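Local coordinates for protein fungal protease inhibitor-1 (Antheraea mylitta, PDB 3BT4) that inhibits trypsin, chymotrypsin and proteases of the fungi Aspergillus oryzae and Rhizopus oryzae, at residues C4-I18 / S34-L46. Sequence-based numbering, arbitrary orientation.
Sequences CGTNYCKDHPCTSPI and SGKCACCPACVTL
Cys-4 SG is joined to Cys-37 SG by the first of three disulfides (2.0 Å, chi3 -81°) that tie 4-18 to 34-46. Tyr-8, its CG anti to the backbone N (chi1 -179°), lays its ring between the Cys-37 sulfur and the His-12 ring of its own segment: Cys-37 SG stands over one face, 3.6 Å from the ring centroid, the CD2 of His-12 covers the opposite face, and Cys-39 SG lies at the edge in the ring plane. A serine here would probably strip the Cys-37 sulfur of its aromatic cover and leave a gap between the Cys-4 and Cys-9 disulfides. Cys-9, on the short helix 8-11, bonds Cys-39 with the same chi3 sign. Opposite Ser-34 the chain puts two residues, Cys-39 and Cys-40, where one would be regular, a classic beta bulge, which starts the central strand of the three-stranded sheet in this cysteine-rich inhibitor. Cys-14 completes the set to Cys-40 with the opposite twist (chi3 102°), while a water accepts from Cys-14 N and donates to Cys-39 O. Pro-17 CB lies 3.7 Å from Pro-41 CG. Ile-18 CG1 packs 4.0 Å from Pro-41 CB; a second water accepts from Ile-18 N and donates to Pro-41 O, and CD1 of Ile-18 reaches the sulfur of Cys-43, itself disulfide-bonded to Cys-23.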
# COMPACT_ATOMS: atom_id res chain seq x y z
N CYS A 4 3.41 2.09 -13.94
CA CYS A 4 3.22 0.73 -13.46
C CYS A 4 2.27 0.00 -14.39
O CYS A 4 1.10 -0.16 -14.08
CB CYS A 4 2.67 0.73 -12.02
SG CYS A 4 3.76 1.49 -10.81
N GLY A 5 2.80 -0.41 -15.54
CA GLY A 5 2.03 -1.14 -16.56
C GLY A 5 1.59 -2.49 -16.03
O GLY A 5 2.13 -2.98 -15.05
N THR A 6 0.61 -3.11 -16.67
CA THR A 6 0.08 -4.36 -16.15
C THR A 6 1.15 -5.45 -15.91
O THR A 6 1.01 -6.29 -15.00
CB THR A 6 -1.10 -4.89 -16.98
OG1 THR A 6 -0.70 -4.97 -18.35
CG2 THR A 6 -2.30 -3.93 -16.86
N ASN A 7 2.24 -5.41 -16.68
CA ASN A 7 3.29 -6.43 -16.62
C ASN A 7 4.58 -6.02 -15.94
O ASN A 7 5.57 -6.74 -16.03
CB ASN A 7 3.64 -6.89 -18.03
CG ASN A 7 2.52 -7.64 -18.69
OD1 ASN A 7 1.89 -8.51 -18.09
ND2 ASN A 7 2.27 -7.30 -19.95
N TYR A 8 4.58 -4.86 -15.29
CA TYR A 8 5.77 -4.36 -14.60
C TYR A 8 6.37 -5.40 -13.64
O TYR A 8 7.58 -5.68 -13.68
CB TYR A 8 5.44 -3.07 -13.84
CG TYR A 8 6.63 -2.49 -13.11
CD1 TYR A 8 7.38 -1.47 -13.68
CD2 TYR A 8 6.99 -2.96 -11.86
CE1 TYR A 8 8.48 -0.95 -13.01
CE2 TYR A 8 8.06 -2.45 -11.18
CZ TYR A 8 8.81 -1.44 -11.75
OH TYR A 8 9.89 -0.93 -11.07
N CYS A 9 5.52 -5.97 -12.78
CA CYS A 9 5.97 -6.94 -11.78
C CYS A 9 6.49 -8.28 -12.37
O CYS A 9 7.21 -9.02 -11.71
CB CYS A 9 4.90 -7.17 -10.71
SG CYS A 9 4.41 -5.64 -9.84
N LYS A 10 6.13 -8.57 -13.62
CA LYS A 10 6.76 -9.71 -14.35
C LYS A 10 8.23 -9.41 -14.63
O LYS A 10 9.08 -10.30 -14.58
CB LYS A 10 6.04 -10.00 -15.67
CG LYS A 10 4.61 -10.40 -15.52
CD LYS A 10 3.96 -10.51 -16.87
CE LYS A 10 2.94 -11.65 -16.94
NZ LYS A 10 2.06 -11.62 -15.76
N ASP A 11 8.52 -8.15 -14.92
CA ASP A 11 9.88 -7.70 -15.15
C ASP A 11 10.61 -7.40 -13.86
O ASP A 11 11.83 -7.55 -13.79
CB ASP A 11 9.91 -6.51 -16.11
CG ASP A 11 9.36 -6.85 -17.47
OD1 ASP A 11 9.60 -7.97 -17.95
OD2 ASP A 11 8.66 -6.00 -18.06
N HIS A 12 9.85 -7.00 -12.84
CA HIS A 12 10.40 -6.67 -11.51
C HIS A 12 9.72 -7.45 -10.38
O HIS A 12 9.07 -6.87 -9.51
CB HIS A 12 10.31 -5.16 -11.27
CG HIS A 12 10.85 -4.35 -12.42
ND1 HIS A 12 12.18 -4.00 -12.52
CD2 HIS A 12 10.24 -3.86 -13.52
CE1 HIS A 12 12.37 -3.33 -13.65
NE2 HIS A 12 11.21 -3.22 -14.27
N PRO A 13 9.89 -8.79 -10.38
CA PRO A 13 9.17 -9.68 -9.46
C PRO A 13 9.58 -9.44 -8.02
O PRO A 13 10.66 -8.90 -7.76
CB PRO A 13 9.58 -11.08 -9.93
CG PRO A 13 10.92 -10.89 -10.57
CD PRO A 13 10.82 -9.56 -11.25
N CYS A 14 8.71 -9.82 -7.08
CA CYS A 14 9.06 -9.70 -5.68
C CYS A 14 10.11 -10.73 -5.31
O CYS A 14 9.89 -11.93 -5.46
CB CYS A 14 7.85 -9.83 -4.77
SG CYS A 14 8.28 -9.44 -3.09
N THR A 15 11.25 -10.25 -4.81
CA THR A 15 12.42 -11.08 -4.53
C THR A 15 12.31 -11.90 -3.24
O THR A 15 12.71 -13.08 -3.20
CB THR A 15 13.71 -10.22 -4.52
OG1 THR A 15 13.94 -9.72 -5.84
CG2 THR A 15 14.93 -11.02 -4.06
N SER A 16 11.77 -11.30 -2.18
CA SER A 16 11.63 -12.03 -0.93
C SER A 16 10.24 -11.89 -0.33
O SER A 16 10.11 -11.31 0.76
CB SER A 16 12.69 -11.56 0.07
OG SER A 16 13.99 -11.56 -0.52
N PRO A 17 9.21 -12.44 -1.01
CA PRO A 17 7.83 -12.14 -0.66
C PRO A 17 7.45 -12.83 0.64
O PRO A 17 7.91 -13.94 0.90
CB PRO A 17 7.03 -12.72 -1.83
CG PRO A 17 7.87 -13.87 -2.32
CD PRO A 17 9.30 -13.42 -2.11
N ILE A 18 6.64 -12.16 1.45
CA ILE A 18 6.09 -12.80 2.63
C ILE A 18 4.93 -13.69 2.19
O ILE A 18 4.30 -13.44 1.16
CB ILE A 18 5.58 -11.77 3.67
CG1 ILE A 18 4.34 -11.05 3.13
CG2 ILE A 18 6.69 -10.81 4.08
CD1 ILE A 18 3.63 -10.23 4.11
N SER A 34 3.73 -3.65 -1.36
CA SER A 34 5.05 -3.09 -1.09
C SER A 34 5.93 -2.99 -2.32
O SER A 34 5.79 -3.78 -3.27
CB SER A 34 5.79 -3.89 -0.02
OG SER A 34 4.93 -4.10 1.08
N GLY A 35 6.86 -2.04 -2.26
CA GLY A 35 7.88 -1.87 -3.31
C GLY A 35 7.41 -1.05 -4.48
O GLY A 35 6.23 -0.73 -4.60
N LYS A 36 8.35 -0.69 -5.35
CA LYS A 36 7.98 -0.02 -6.60
C LYS A 36 6.88 -0.80 -7.32
O LYS A 36 6.97 -2.03 -7.48
CB LYS A 36 9.21 0.17 -7.49
CG LYS A 36 10.21 1.17 -6.91
CD LYS A 36 11.44 1.36 -7.79
CE LYS A 36 12.56 0.37 -7.44
NZ LYS A 36 12.96 0.48 -6.00
N CYS A 37 5.81 -0.08 -7.69
CA CYS A 37 4.61 -0.63 -8.33
C CYS A 37 3.85 -1.70 -7.51
O CYS A 37 2.97 -2.41 -8.05
CB CYS A 37 4.89 -1.09 -9.77
SG CYS A 37 5.41 0.31 -10.83
N ALA A 38 4.19 -1.81 -6.22
CA ALA A 38 3.45 -2.67 -5.30
C ALA A 38 3.53 -4.16 -5.70
O ALA A 38 2.57 -4.90 -5.56
CB ALA A 38 2.00 -2.21 -5.21
N CYS A 39 4.70 -4.58 -6.17
CA CYS A 39 4.96 -5.97 -6.59
C CYS A 39 5.04 -6.97 -5.44
O CYS A 39 4.86 -8.18 -5.65
CB CYS A 39 6.23 -6.04 -7.44
SG CYS A 39 6.10 -5.04 -8.95
N CYS A 40 5.28 -6.46 -4.23
CA CYS A 40 5.40 -7.32 -3.05
C CYS A 40 4.17 -7.34 -2.13
O CYS A 40 3.57 -6.30 -1.85
CB CYS A 40 6.65 -6.96 -2.24
SG CYS A 40 8.23 -7.38 -3.04
N PRO A 41 3.81 -8.54 -1.64
CA PRO A 41 2.75 -8.68 -0.64
C PRO A 41 3.14 -7.99 0.67
O PRO A 41 4.31 -7.79 0.93
CB PRO A 41 2.67 -10.20 -0.44
CG PRO A 41 4.05 -10.70 -0.90
CD PRO A 41 4.40 -9.83 -2.02
N ALA A 42 2.15 -7.63 1.49
CA ALA A 42 2.41 -7.00 2.78
C ALA A 42 1.36 -7.38 3.81
O ALA A 42 0.22 -7.69 3.46
CB ALA A 42 2.45 -5.51 2.63
N CYS A 43 1.75 -7.35 5.08
CA CYS A 43 0.78 -7.40 6.17
C CYS A 43 0.51 -5.95 6.54
O CYS A 43 1.39 -5.25 7.04
CB CYS A 43 1.34 -8.21 7.35
SG CYS A 43 1.93 -9.89 6.83
N VAL A 44 -0.69 -5.47 6.23
CA VAL A 44 -0.99 -4.05 6.38
C VAL A 44 -1.86 -3.70 7.60
O VAL A 44 -2.67 -4.50 8.07
CB VAL A 44 -1.57 -3.44 5.08
CG1 VAL A 44 -0.69 -3.82 3.89
CG2 VAL A 44 -2.98 -3.89 4.83
N THR A 45 -1.65 -2.49 8.11
CA THR A 45 -2.46 -1.90 9.16
C THR A 45 -3.36 -0.82 8.55
O THR A 45 -2.92 -0.05 7.70
CB THR A 45 -1.53 -1.34 10.26
OG1 THR A 45 -0.88 -2.44 10.91
CG2 THR A 45 -2.29 -0.48 11.31
N LEU A 46 -4.62 -0.76 8.97
CA LEU A 46 -5.50 0.29 8.45
C LEU A 46 -5.74 1.41 9.45
O LEU A 46 -5.87 1.18 10.67
CB LEU A 46 -6.83 -0.26 7.90
CG LEU A 46 -6.74 -1.33 6.80
CD1 LEU A 46 -8.13 -1.81 6.40
CD2 LEU A 46 -5.95 -0.85 5.59
O HOH W 1 5.84 -10.01 -7.92
O HOH W 2 6.57 -9.32 0.72